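Local coordinates for protein chloride intracellular channel exc-4 (Caenorhabditis elegans, PDB 2YV9) that may insert into membranes to form chloride channels and is required to control lumen size as the excretory canal grows, at residues 27-41 against 234-248. Residues are numbered along the deposited sequence; the frame is centred on the assembly and turned at random.
Sequences SGIDARRIGADLFCQ and FIESCPADQDIIHHY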
# COMPACT_ATOMS: atom_id res chain seq x y z
N SER A 27 -12.66 -13.05 -0.66
CA SER A 27 -12.62 -14.05 -1.70
C SER A 27 -13.52 -13.65 -2.85
O SER A 27 -14.61 -13.16 -2.62
CB SER A 27 -13.15 -15.36 -1.16
OG SER A 27 -13.48 -16.25 -2.22
N GLY A 28 -13.07 -13.86 -4.08
CA GLY A 28 -13.94 -13.63 -5.25
C GLY A 28 -14.90 -14.79 -5.50
O GLY A 28 -15.69 -14.74 -6.47
N ILE A 29 -14.89 -15.82 -4.67
CA ILE A 29 -15.85 -16.95 -4.86
C ILE A 29 -17.03 -16.68 -3.94
O ILE A 29 -18.20 -16.71 -4.38
CB ILE A 29 -15.20 -18.34 -4.49
CG1 ILE A 29 -14.04 -18.68 -5.43
CG2 ILE A 29 -16.22 -19.48 -4.53
CD1 ILE A 29 -13.30 -19.96 -5.00
N ASP A 30 -16.73 -16.44 -2.67
CA ASP A 30 -17.73 -16.11 -1.65
C ASP A 30 -17.23 -14.94 -0.83
O ASP A 30 -16.30 -15.07 -0.04
CB ASP A 30 -17.97 -17.27 -0.75
CG ASP A 30 -19.03 -17.01 0.32
OD1 ASP A 30 -19.44 -15.85 0.52
OD2 ASP A 30 -19.44 -17.99 0.96
N ALA A 31 -17.85 -13.78 -1.01
CA ALA A 31 -17.33 -12.54 -0.39
C ALA A 31 -17.39 -12.51 1.13
O ALA A 31 -16.85 -11.57 1.74
CB ALA A 31 -18.04 -11.30 -0.96
N ARG A 32 -18.06 -13.48 1.76
CA ARG A 32 -18.08 -13.59 3.21
C ARG A 32 -16.78 -14.21 3.74
O ARG A 32 -16.52 -14.13 4.92
CB ARG A 32 -19.25 -14.43 3.67
CG ARG A 32 -20.60 -13.81 3.23
CD ARG A 32 -21.77 -14.75 3.47
NE ARG A 32 -21.61 -16.05 2.80
CZ ARG A 32 -22.57 -16.96 2.67
NH1 ARG A 32 -23.79 -16.74 3.16
NH2 ARG A 32 -22.32 -18.11 2.05
N ARG A 33 -16.03 -14.87 2.85
CA ARG A 33 -14.74 -15.50 3.24
C ARG A 33 -13.56 -14.51 2.96
O ARG A 33 -13.53 -13.77 1.97
CB ARG A 33 -14.48 -16.77 2.45
CG ARG A 33 -15.56 -17.86 2.55
CD ARG A 33 -15.02 -19.27 2.23
NE ARG A 33 -14.53 -19.41 0.86
CZ ARG A 33 -15.07 -20.13 -0.13
NH1 ARG A 33 -16.19 -20.81 0.05
NH2 ARG A 33 -14.49 -20.17 -1.32
N ILE A 34 -12.56 -14.56 3.83
CA ILE A 34 -11.35 -13.76 3.68
C ILE A 34 -10.60 -14.20 2.41
O ILE A 34 -10.59 -15.36 2.09
CB ILE A 34 -10.43 -13.85 4.91
CG1 ILE A 34 -9.88 -15.29 5.12
CG2 ILE A 34 -11.22 -13.44 6.18
CD1 ILE A 34 -8.73 -15.34 6.13
N GLY A 35 -10.01 -13.25 1.70
CA GLY A 35 -9.23 -13.55 0.53
C GLY A 35 -7.79 -13.80 0.84
O GLY A 35 -7.40 -13.98 2.01
N ALA A 36 -6.99 -13.83 -0.22
CA ALA A 36 -5.59 -14.27 -0.15
C ALA A 36 -4.58 -13.17 -0.43
O ALA A 36 -3.44 -13.46 -0.82
CB ALA A 36 -5.37 -15.41 -1.04
N ASP A 37 -4.96 -11.94 -0.13
CA ASP A 37 -4.08 -10.82 -0.32
C ASP A 37 -2.96 -10.94 0.70
O ASP A 37 -3.24 -11.05 1.92
CB ASP A 37 -4.83 -9.50 -0.21
CG ASP A 37 -3.93 -8.30 -0.42
OD1 ASP A 37 -4.05 -7.68 -1.51
OD2 ASP A 37 -3.12 -7.95 0.48
N LEU A 38 -1.70 -10.93 0.22
CA LEU A 38 -0.59 -11.14 1.19
C LEU A 38 -0.36 -9.99 2.16
O LEU A 38 0.06 -10.18 3.33
CB LEU A 38 0.67 -11.43 0.43
CG LEU A 38 0.76 -12.80 -0.23
CD1 LEU A 38 1.94 -12.83 -1.24
CD2 LEU A 38 0.92 -13.90 0.80
N PHE A 39 -0.63 -8.77 1.72
CA PHE A 39 -0.46 -7.58 2.60
C PHE A 39 -1.53 -7.58 3.69
O PHE A 39 -1.27 -7.22 4.81
CB PHE A 39 -0.43 -6.34 1.75
CG PHE A 39 0.63 -6.42 0.73
CD1 PHE A 39 1.96 -6.36 1.11
CD2 PHE A 39 0.33 -6.74 -0.57
CE1 PHE A 39 2.98 -6.49 0.15
CE2 PHE A 39 1.37 -6.90 -1.50
CZ PHE A 39 2.67 -6.75 -1.13
N CYS A 40 -2.74 -8.04 3.34
CA CYS A 40 -3.79 -8.17 4.36
C CYS A 40 -3.38 -9.19 5.44
O CYS A 40 -3.58 -8.99 6.65
CB CYS A 40 -5.07 -8.63 3.74
SG CYS A 40 -5.89 -7.28 2.72
N GLN A 41 -2.86 -10.32 4.99
CA GLN A 41 -2.44 -11.34 5.98
C GLN A 41 -1.24 -10.86 6.84
O GLN A 41 -1.17 -11.11 8.03
CB GLN A 41 -2.09 -12.68 5.42
CG GLN A 41 -2.14 -13.68 6.54
CD GLN A 41 -1.97 -15.17 6.18
OE1 GLN A 41 -1.80 -15.57 5.02
NE2 GLN A 41 -2.00 -16.02 7.23
N PHE A 234 -1.04 -16.71 12.52
CA PHE A 234 -1.08 -17.24 11.17
C PHE A 234 -2.41 -17.96 10.87
O PHE A 234 -3.08 -17.73 9.83
CB PHE A 234 0.10 -18.17 10.92
CG PHE A 234 0.03 -18.83 9.56
CD1 PHE A 234 0.46 -18.13 8.43
CD2 PHE A 234 -0.57 -20.08 9.39
CE1 PHE A 234 0.35 -18.68 7.20
CE2 PHE A 234 -0.68 -20.65 8.10
CZ PHE A 234 -0.20 -19.91 7.02
N ILE A 235 -2.78 -18.86 11.79
CA ILE A 235 -3.93 -19.71 11.58
C ILE A 235 -5.17 -18.85 11.41
O ILE A 235 -5.97 -19.08 10.46
CB ILE A 235 -4.12 -20.70 12.73
CG1 ILE A 235 -2.92 -21.65 12.83
CG2 ILE A 235 -5.41 -21.50 12.54
CD1 ILE A 235 -2.90 -22.41 14.19
N GLU A 236 -5.35 -17.88 12.29
CA GLU A 236 -6.60 -17.09 12.29
C GLU A 236 -6.75 -16.24 11.03
O GLU A 236 -7.87 -15.96 10.58
CB GLU A 236 -6.70 -16.22 13.55
CG GLU A 236 -6.95 -17.06 14.82
CD GLU A 236 -8.10 -18.03 14.67
OE1 GLU A 236 -9.21 -17.57 14.37
OE2 GLU A 236 -7.88 -19.26 14.84
N SER A 237 -5.63 -15.85 10.44
CA SER A 237 -5.62 -14.95 9.28
C SER A 237 -5.43 -15.68 7.96
O SER A 237 -5.27 -15.04 6.93
CB SER A 237 -4.51 -13.93 9.44
OG SER A 237 -3.24 -14.60 9.55
N CYS A 238 -5.41 -17.00 7.99
CA CYS A 238 -5.02 -17.78 6.80
C CYS A 238 -6.24 -18.10 5.95
O CYS A 238 -7.24 -18.68 6.46
CB CYS A 238 -4.32 -19.08 7.22
SG CYS A 238 -3.72 -20.05 5.81
N PRO A 239 -6.19 -17.74 4.65
CA PRO A 239 -7.36 -18.03 3.84
C PRO A 239 -7.49 -19.48 3.55
O PRO A 239 -6.50 -20.19 3.60
CB PRO A 239 -7.08 -17.27 2.55
CG PRO A 239 -5.65 -17.22 2.46
CD PRO A 239 -5.17 -17.05 3.89
N ALA A 240 -8.70 -19.92 3.16
CA ALA A 240 -8.90 -21.31 2.73
C ALA A 240 -8.14 -21.63 1.42
O ALA A 240 -7.87 -20.73 0.58
CB ALA A 240 -10.45 -21.59 2.52
N ASP A 241 -7.80 -22.92 1.26
CA ASP A 241 -7.10 -23.38 0.09
C ASP A 241 -7.73 -22.87 -1.22
O ASP A 241 -7.05 -22.42 -2.14
CB ASP A 241 -7.11 -24.91 -0.01
CG ASP A 241 -6.58 -25.62 1.23
OD1 ASP A 241 -5.76 -25.04 2.03
OD2 ASP A 241 -6.97 -26.79 1.37
N GLN A 242 -9.06 -22.96 -1.27
CA GLN A 242 -9.77 -22.62 -2.50
C GLN A 242 -9.66 -21.15 -2.83
O GLN A 242 -9.62 -20.78 -4.02
CB GLN A 242 -11.24 -22.98 -2.38
CG GLN A 242 -11.52 -24.48 -2.32
CD GLN A 242 -11.14 -25.10 -1.01
OE1 GLN A 242 -11.07 -24.44 0.04
NE2 GLN A 242 -10.94 -26.41 -1.04
N ASP A 243 -9.58 -20.31 -1.79
CA ASP A 243 -9.46 -18.89 -1.99
C ASP A 243 -8.01 -18.48 -2.37
O ASP A 243 -7.81 -17.51 -3.07
CB ASP A 243 -9.99 -18.10 -0.79
CG ASP A 243 -11.43 -18.41 -0.54
OD1 ASP A 243 -12.11 -18.42 -1.61
OD2 ASP A 243 -11.81 -18.75 0.61
N ILE A 244 -7.02 -19.26 -1.93
CA ILE A 244 -5.67 -19.00 -2.36
C ILE A 244 -5.58 -19.35 -3.86
O ILE A 244 -5.06 -18.57 -4.66
CB ILE A 244 -4.63 -19.84 -1.57
CG1 ILE A 244 -4.63 -19.41 -0.08
CG2 ILE A 244 -3.22 -19.64 -2.19
CD1 ILE A 244 -3.83 -20.36 0.90
N ILE A 245 -6.08 -20.53 -4.23
CA ILE A 245 -6.06 -20.99 -5.63
C ILE A 245 -6.80 -19.99 -6.50
O ILE A 245 -6.28 -19.52 -7.53
CB ILE A 245 -6.65 -22.39 -5.76
CG1 ILE A 245 -5.77 -23.43 -5.08
CG2 ILE A 245 -6.79 -22.76 -7.23
CD1 ILE A 245 -6.57 -24.64 -4.58
N HIS A 246 -7.98 -19.55 -6.06
CA HIS A 246 -8.78 -18.63 -6.86
C HIS A 246 -8.13 -17.27 -7.05
O HIS A 246 -8.21 -16.69 -8.11
CB HIS A 246 -10.14 -18.46 -6.23
CG HIS A 246 -11.13 -17.80 -7.13
ND1 HIS A 246 -11.44 -16.46 -7.04
CD2 HIS A 246 -11.85 -18.29 -8.17
CE1 HIS A 246 -12.33 -16.16 -7.98
NE2 HIS A 246 -12.58 -17.25 -8.68
N HIS A 247 -7.41 -16.81 -6.01
CA HIS A 247 -6.72 -15.55 -6.07
C HIS A 247 -5.76 -15.54 -7.25
O HIS A 247 -5.76 -14.59 -8.04
CB HIS A 247 -6.01 -15.31 -4.72
CG HIS A 247 -5.07 -14.16 -4.69
ND1 HIS A 247 -5.46 -12.88 -4.33
CD2 HIS A 247 -3.74 -14.09 -4.94
CE1 HIS A 247 -4.40 -12.08 -4.35
NE2 HIS A 247 -3.35 -12.78 -4.73
N TYR A 248 -4.93 -16.58 -7.36
CA TYR A 248 -3.92 -16.63 -8.42
C TYR A 248 -4.65 -16.93 -9.73
O TYR A 248 -4.29 -16.37 -10.75
CB TYR A 248 -2.83 -17.63 -8.15
CG TYR A 248 -1.93 -17.18 -7.03
CD1 TYR A 248 -0.86 -16.34 -7.28
CD2 TYR A 248 -2.21 -17.53 -5.73
CE1 TYR A 248 -0.07 -15.90 -6.24
CE2 TYR A 248 -1.44 -17.13 -4.69
CZ TYR A 248 -0.35 -16.29 -4.95
OH TYR A 248 0.40 -15.83 -3.88
O HOH W 1 -10.65 -14.71 -5.10
O HOH W 2 -10.84 -17.99 2.86
O HOH W 3 -8.00 -12.85 -2.81
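R33 and S27 meet the buried carboxylate of D243. R33 grips it side-on: NE gives a 2.8 Å bond to OD2, and NH2 an almost straight one to OD1 (N-H...O 170°). The guanidinium and carboxylate planes are 34° apart. S27 OG donates to D243 OD1 at 2.6 Å, from the face of the carboxylate opposite R33 NH2. The same OG accepts from I29 N, an ST turn. A water joins D243 OD2 to I34 O and A240 N. This many donors probably favour the charged form of D243.

The tight part continues at A36. Its CB sits against I244 and H247 CB, and P239 CB lies 3.3 Å from G35 O. Q41 turns CG away from its own backbone N (chi1 -161°), and the chain runs extended to S237, where NE2 donates to OG at 3.0 Å. S237 OG also hydrogen-bonds to A233 O. I29 and H246 pack closely too: I29 CG1 lies over the centre of one ring face, a CH-pi contact of 3.5 Å to the centroid.

The solvent side is looser. G28 is exposed, and a water links G28 N to H246 ND1. Another water joins buried A36 N to ND1 of the partly exposed H247 ring, where close packing gives way to water.

D37 OD2 caps helix 38-52 through C40 N. The contact is typical of the interface between the thioredoxin-like N-terminal domain and the all-helical C-terminal domain in the GST fold of CLIC proteins.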